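Long-range contact in putative peptidase (Chlamydophila abortus, PDB 3CE2), which is probably a zinc-dependent oligopeptidase of the M3B family, thought to cleave a variety of small bioactive peptides: residues I543-E556 with L584-F598. Sequence-based numbering, arbitrary orientation.
Sequences IAALCFLEKILNNE and LDMGTVEPIQKAFCF
L546 and A595 meet CB to CB at 4.0 Å where two helices cross in the mostly helical M3 peptidase domain, segments 543-553 and 590-598 passing at 72° with their axes 7.6 Å apart. Small residues suit so close a crossing: A595 offers a single methyl, while the slim thiol of C547, anti to its own backbone nitrogen (chi1 180°), fits between P591, K594 and L584. To one side F598 enters as a knob into a hole made by L546, L549, E550 and L553; CD2 of L546 lies over one ring face in a CH-pi contact, 4.0 Å from the centroid, and OE1 of E550 comes to the ring edge. Beyond the crossing, the branched L584, on the loop leading into the second helix, serves two neighbours: CD2 sits over one face of the F548 ring, offset toward the rim, in a CH-pi contact, while CD1 packs mainly on the C547 sulfur. This apolar end lies near the zinc site: the side chain of A544 is about 9 Å from that of the zinc ligand E430. The other margin is looser, and long charged chains suit it because E550, K594 and E556 are partly exposed. Past the Schellman turn at N555, E556 reaches back to K594, whose chain, bent at chi2 (-59°), crosses E550 with its CD against CG. E556 is poorly ordered, so the salt bridge is probably a loose one; as modelled, K594 NZ lies 3.0 Å from E556 OE1, above the carboxylate plane.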
loop_
_atom_site.group_PDB
_atom_site.type_symbol
_atom_site.label_atom_id
_atom_site.label_comp_id
_atom_site.label_asym_id
_atom_site.label_seq_id
_atom_site.Cartn_x
_atom_site.Cartn_y
_atom_site.Cartn_z
ATOM N N ILE A 543 0.426 -3.977 -11.826
ATOM C CA ILE A 543 -0.123 -4.400 -13.104
ATOM C C ILE A 543 -1.080 -3.329 -13.637
ATOM O O ILE A 543 -0.972 -2.885 -14.781
ATOM C CB ILE A 543 -0.776 -5.785 -12.996
ATOM C CG1 ILE A 543 0.317 -6.844 -12.943
ATOM C CG2 ILE A 543 -1.682 -6.066 -14.166
ATOM C CD1 ILE A 543 -0.154 -8.160 -12.380
ATOM N N ALA A 544 -1.988 -2.857 -12.799
ATOM C CA ALA A 544 -2.940 -1.846 -13.263
ATOM C C ALA A 544 -2.237 -0.560 -13.688
ATOM O O ALA A 544 -2.606 0.039 -14.702
ATOM C CB ALA A 544 -3.952 -1.553 -12.205
ATOM N N ALA A 545 -1.242 -0.132 -12.904
ATOM C CA ALA A 545 -0.529 1.121 -13.179
ATOM C C ALA A 545 0.186 1.013 -14.519
ATOM O O ALA A 545 0.123 1.930 -15.344
ATOM C CB ALA A 545 0.470 1.414 -12.083
ATOM N N LEU A 546 0.853 -0.126 -14.732
ATOM C CA LEU A 546 1.593 -0.359 -15.951
ATOM C C LEU A 546 0.679 -0.473 -17.171
ATOM O O LEU A 546 1.011 0.011 -18.252
ATOM C CB LEU A 546 2.451 -1.606 -15.805
ATOM C CG LEU A 546 3.626 -1.445 -14.853
ATOM C CD1 LEU A 546 4.425 -2.690 -14.912
ATOM C CD2 LEU A 546 4.484 -0.261 -15.236
ATOM N N CYS A 547 -0.473 -1.101 -16.985
ATOM C CA CYS A 547 -1.488 -1.188 -18.026
ATOM C C CYS A 547 -1.987 0.178 -18.443
ATOM O O CYS A 547 -1.881 0.557 -19.602
ATOM C CB CYS A 547 -2.662 -2.024 -17.538
ATOM S SG CYS A 547 -4.004 -2.209 -18.738
ATOM N N PHE A 548 -2.535 0.926 -17.498
ATOM C CA PHE A 548 -2.962 2.305 -17.752
ATOM C C PHE A 548 -1.885 3.100 -18.443
ATOM O O PHE A 548 -2.129 3.786 -19.434
ATOM C CB PHE A 548 -3.270 2.978 -16.439
ATOM C CG PHE A 548 -4.672 2.793 -15.988
ATOM C CD1 PHE A 548 -5.724 3.047 -16.852
ATOM C CD2 PHE A 548 -4.947 2.413 -14.697
ATOM C CE1 PHE A 548 -7.024 2.898 -16.432
ATOM C CE2 PHE A 548 -6.237 2.269 -14.266
ATOM C CZ PHE A 548 -7.275 2.498 -15.128
ATOM N N LEU A 549 -0.676 2.990 -17.928
ATOM C CA LEU A 549 0.445 3.757 -18.478
ATOM C C LEU A 549 0.782 3.385 -19.930
ATOM O O LEU A 549 0.980 4.261 -20.782
ATOM C CB LEU A 549 1.679 3.623 -17.570
ATOM C CG LEU A 549 2.892 4.386 -18.067
ATOM C CD1 LEU A 549 2.564 5.863 -18.275
ATOM C CD2 LEU A 549 4.065 4.201 -17.118
ATOM N N GLU A 550 0.841 2.086 -20.211
ATOM C CA GLU A 550 1.172 1.610 -21.552
ATOM C C GLU A 550 0.158 2.123 -22.585
ATOM O O GLU A 550 0.541 2.632 -23.636
ATOM C CB GLU A 550 1.235 0.087 -21.560
ATOM C CG GLU A 550 1.549 -0.545 -22.923
ATOM C CD GLU A 550 3.029 -0.497 -23.286
ATOM O OE1 GLU A 550 3.807 0.229 -22.616
ATOM O OE2 GLU A 550 3.411 -1.199 -24.246
ATOM N N LYS A 551 -1.129 2.016 -22.270
ATOM C CA LYS A 551 -2.165 2.551 -23.131
ATOM C C LYS A 551 -1.961 4.042 -23.365
ATOM O O LYS A 551 -2.145 4.531 -24.478
ATOM C CB LYS A 551 -3.547 2.303 -22.534
ATOM C CG LYS A 551 -3.946 0.841 -22.470
ATOM C CD LYS A 551 -5.349 0.628 -21.858
ATOM C CE LYS A 551 -5.842 -0.777 -22.216
ATOM N NZ LYS A 551 -6.714 -1.402 -21.184
ATOM N N ILE A 552 -1.569 4.768 -22.321
ATOM C CA ILE A 552 -1.428 6.204 -22.450
ATOM C C ILE A 552 -0.225 6.532 -23.316
ATOM O O ILE A 552 -0.290 7.426 -24.151
ATOM C CB ILE A 552 -1.319 6.899 -21.073
ATOM C CG1 ILE A 552 -2.691 6.980 -20.418
ATOM C CG2 ILE A 552 -0.709 8.313 -21.207
ATOM C CD1 ILE A 552 -2.627 7.038 -18.907
ATOM N N LEU A 553 0.885 5.825 -23.130
ATOM C CA LEU A 553 2.069 6.132 -23.957
ATOM C C LEU A 553 1.911 5.740 -25.441
ATOM O O LEU A 553 2.695 6.145 -26.279
ATOM C CB LEU A 553 3.340 5.526 -23.370
ATOM C CG LEU A 553 3.716 6.024 -21.976
ATOM C CD1 LEU A 553 4.712 5.063 -21.268
ATOM C CD2 LEU A 553 4.249 7.460 -22.043
ATOM N N ASN A 554 0.886 4.960 -25.754
ATOM C CA ASN A 554 0.625 4.545 -27.127
ATOM C C ASN A 554 -0.629 5.163 -27.743
ATOM O O ASN A 554 -0.999 4.829 -28.872
ATOM C CB ASN A 554 0.521 3.031 -27.170
ATOM C CG ASN A 554 1.855 2.372 -27.003
ATOM O OD1 ASN A 554 2.850 2.803 -27.593
ATOM N ND2 ASN A 554 1.898 1.325 -26.191
ATOM N N ASN A 555 -1.263 6.059 -26.985
ATOM C CA ASN A 555 -2.526 6.705 -27.349
ATOM C C ASN A 555 -3.584 5.722 -27.778
ATOM O O ASN A 555 -4.212 5.904 -28.811
ATOM C CB ASN A 555 -2.311 7.749 -28.439
ATOM C CG ASN A 555 -0.923 8.323 -28.396
ATOM O OD1 ASN A 555 0.023 7.708 -28.890
ATOM N ND2 ASN A 555 -0.775 9.491 -27.776
ATOM N N GLU A 556 -3.780 4.682 -26.986
ATOM C CA GLU A 556 -4.742 3.659 -27.335
ATOM C C GLU A 556 -6.116 4.136 -26.973
ATOM O O GLU A 556 -6.352 4.512 -25.831
ATOM C CB GLU A 556 -4.416 2.374 -26.612
ATOM C CG GLU A 556 -2.937 2.098 -26.646
ATOM C CD GLU A 556 -2.629 0.682 -27.031
ATOM O OE1 GLU A 556 -3.407 -0.213 -26.617
ATOM O OE2 GLU A 556 -1.618 0.473 -27.750
ATOM N N LEU A 584 -9.990 -1.553 -17.675
ATOM C CA LEU A 584 -9.138 -2.630 -17.182
ATOM C C LEU A 584 -9.996 -3.755 -16.657
ATOM O O LEU A 584 -10.600 -3.629 -15.612
ATOM C CB LEU A 584 -8.228 -2.143 -16.062
ATOM C CG LEU A 584 -6.850 -1.722 -16.552
ATOM C CD1 LEU A 584 -7.001 -0.701 -17.680
ATOM C CD2 LEU A 584 -6.006 -1.161 -15.429
ATOM N N ASP A 585 -10.062 -4.862 -17.368
ATOM C CA ASP A 585 -10.841 -5.961 -16.862
ATOM C C ASP A 585 -9.935 -7.026 -16.246
ATOM O O ASP A 585 -9.414 -7.905 -16.949
ATOM C CB ASP A 585 -11.705 -6.545 -17.971
ATOM C CG ASP A 585 -12.723 -7.545 -17.453
ATOM O OD1 ASP A 585 -12.536 -8.100 -16.342
ATOM O OD2 ASP A 585 -13.712 -7.778 -18.183
ATOM N N MET A 586 -9.745 -6.936 -14.931
ATOM C CA MET A 586 -8.856 -7.847 -14.221
ATOM C C MET A 586 -9.432 -9.249 -14.253
ATOM O O MET A 586 -8.754 -10.207 -13.921
ATOM C CB MET A 586 -8.653 -7.409 -12.771
ATOM C CG MET A 586 -8.276 -5.950 -12.585
ATOM S SD MET A 586 -6.656 -5.535 -13.273
ATOM C CE MET A 586 -5.551 -6.451 -12.184
ATOM N N GLY A 587 -10.693 -9.369 -14.646
ATOM C CA GLY A 587 -11.299 -10.683 -14.834
ATOM C C GLY A 587 -10.734 -11.353 -16.081
ATOM O O GLY A 587 -10.966 -12.537 -16.329
ATOM N N THR A 588 -9.988 -10.598 -16.878
ATOM C CA THR A 588 -9.371 -11.169 -18.050
ATOM C C THR A 588 -7.870 -11.004 -17.977
ATOM O O THR A 588 -7.304 -10.627 -16.965
ATOM C CB THR A 588 -9.895 -10.546 -19.367
ATOM O OG1 THR A 588 -9.326 -9.244 -19.581
ATOM C CG2 THR A 588 -11.391 -10.433 -19.335
ATOM N N VAL A 589 -7.241 -11.245 -19.100
ATOM C CA VAL A 589 -5.828 -11.419 -19.183
ATOM C C VAL A 589 -5.234 -10.141 -19.768
ATOM O O VAL A 589 -4.028 -9.938 -19.754
ATOM C CB VAL A 589 -5.602 -12.705 -20.071
ATOM C CG1 VAL A 589 -4.665 -12.491 -21.254
ATOM C CG2 VAL A 589 -5.205 -13.898 -19.214
ATOM N N GLU A 590 -6.088 -9.261 -20.275
ATOM C CA GLU A 590 -5.596 -8.080 -20.987
ATOM C C GLU A 590 -4.701 -7.159 -20.139
ATOM O O GLU A 590 -3.592 -6.805 -20.553
ATOM C CB GLU A 590 -6.756 -7.298 -21.608
ATOM C CG GLU A 590 -7.523 -8.073 -22.699
ATOM C CD GLU A 590 -9.054 -7.960 -22.570
ATOM O OE1 GLU A 590 -9.588 -6.832 -22.499
ATOM O OE2 GLU A 590 -9.736 -9.008 -22.542
ATOM N N PRO A 591 -5.171 -6.757 -18.951
ATOM C CA PRO A 591 -4.339 -5.823 -18.222
ATOM C C PRO A 591 -2.948 -6.405 -17.953
ATOM O O PRO A 591 -1.943 -5.714 -18.136
ATOM C CB PRO A 591 -5.114 -5.616 -16.917
ATOM C CG PRO A 591 -6.521 -5.917 -17.287
ATOM C CD PRO A 591 -6.402 -7.078 -18.214
ATOM N N ILE A 592 -2.869 -7.664 -17.542
ATOM C CA ILE A 592 -1.545 -8.208 -17.272
ATOM C C ILE A 592 -0.671 -8.338 -18.523
ATOM O O ILE A 592 0.551 -8.239 -18.446
ATOM C CB ILE A 592 -1.576 -9.507 -16.484
ATOM C CG1 ILE A 592 -0.191 -9.735 -15.880
ATOM C CG2 ILE A 592 -2.027 -10.639 -17.371
ATOM C CD1 ILE A 592 -0.087 -10.912 -14.940
ATOM N N GLN A 593 -1.291 -8.512 -19.681
ATOM C CA GLN A 593 -0.522 -8.586 -20.912
ATOM C C GLN A 593 0.023 -7.227 -21.288
ATOM O O GLN A 593 1.152 -7.114 -21.792
ATOM C CB GLN A 593 -1.359 -9.174 -22.038
ATOM C CG GLN A 593 -1.636 -10.637 -21.813
ATOM C CD GLN A 593 -2.177 -11.316 -23.051
ATOM O OE1 GLN A 593 -3.105 -10.817 -23.692
ATOM N NE2 GLN A 593 -1.592 -12.471 -23.395
ATOM N N LYS A 594 -0.765 -6.190 -21.015
ATOM C CA LYS A 594 -0.306 -4.820 -21.250
ATOM C C LYS A 594 0.865 -4.484 -20.314
ATOM O O LYS A 594 1.818 -3.791 -20.693
ATOM C CB LYS A 594 -1.458 -3.829 -21.061
ATOM C CG LYS A 594 -2.326 -3.603 -22.291
ATOM C CD LYS A 594 -1.459 -3.079 -23.425
ATOM C CE LYS A 594 -2.258 -2.469 -24.556
ATOM N NZ LYS A 594 -1.321 -2.094 -25.660
ATOM N N ALA A 595 0.802 -4.986 -19.088
ATOM C CA ALA A 595 1.888 -4.788 -18.149
ATOM C C ALA A 595 3.142 -5.452 -18.686
ATOM O O ALA A 595 4.195 -4.826 -18.791
ATOM C CB ALA A 595 1.519 -5.371 -16.791
ATOM N N PHE A 596 3.022 -6.727 -19.030
ATOM C CA PHE A 596 4.159 -7.476 -19.553
ATOM C C PHE A 596 4.781 -6.830 -20.795
ATOM O O PHE A 596 6.007 -6.828 -20.969
ATOM C CB PHE A 596 3.753 -8.913 -19.840
ATOM C CG PHE A 596 3.561 -9.740 -18.609
ATOM C CD1 PHE A 596 4.261 -9.461 -17.459
ATOM C CD2 PHE A 596 2.725 -10.834 -18.618
ATOM C CE1 PHE A 596 4.108 -10.233 -16.328
ATOM C CE2 PHE A 596 2.566 -11.613 -17.488
ATOM C CZ PHE A 596 3.266 -11.299 -16.335
ATOM N N CYS A 597 3.937 -6.260 -21.642
ATOM C CA CYS A 597 4.435 -5.515 -22.797
ATOM C C CYS A 597 5.390 -4.414 -22.401
ATOM O O CYS A 597 6.480 -4.279 -22.949
ATOM C CB CYS A 597 3.275 -4.921 -23.591
ATOM S SG CYS A 597 2.400 -6.177 -24.540
ATOM N N PHE A 598 4.956 -3.606 -21.453
ATOM C CA PHE A 598 5.771 -2.534 -20.937
ATOM C C PHE A 598 7.116 -3.061 -20.436
ATOM O O PHE A 598 8.165 -2.482 -20.705
ATOM C CB PHE A 598 5.022 -1.855 -19.794
ATOM C CG PHE A 598 5.723 -0.661 -19.239
ATOM C CD1 PHE A 598 5.344 0.623 -19.631
ATOM C CD2 PHE A 598 6.753 -0.812 -18.325
ATOM C CE1 PHE A 598 5.986 1.730 -19.117
ATOM C CE2 PHE A 598 7.409 0.298 -17.810
ATOM C CZ PHE A 598 7.031 1.571 -18.208
#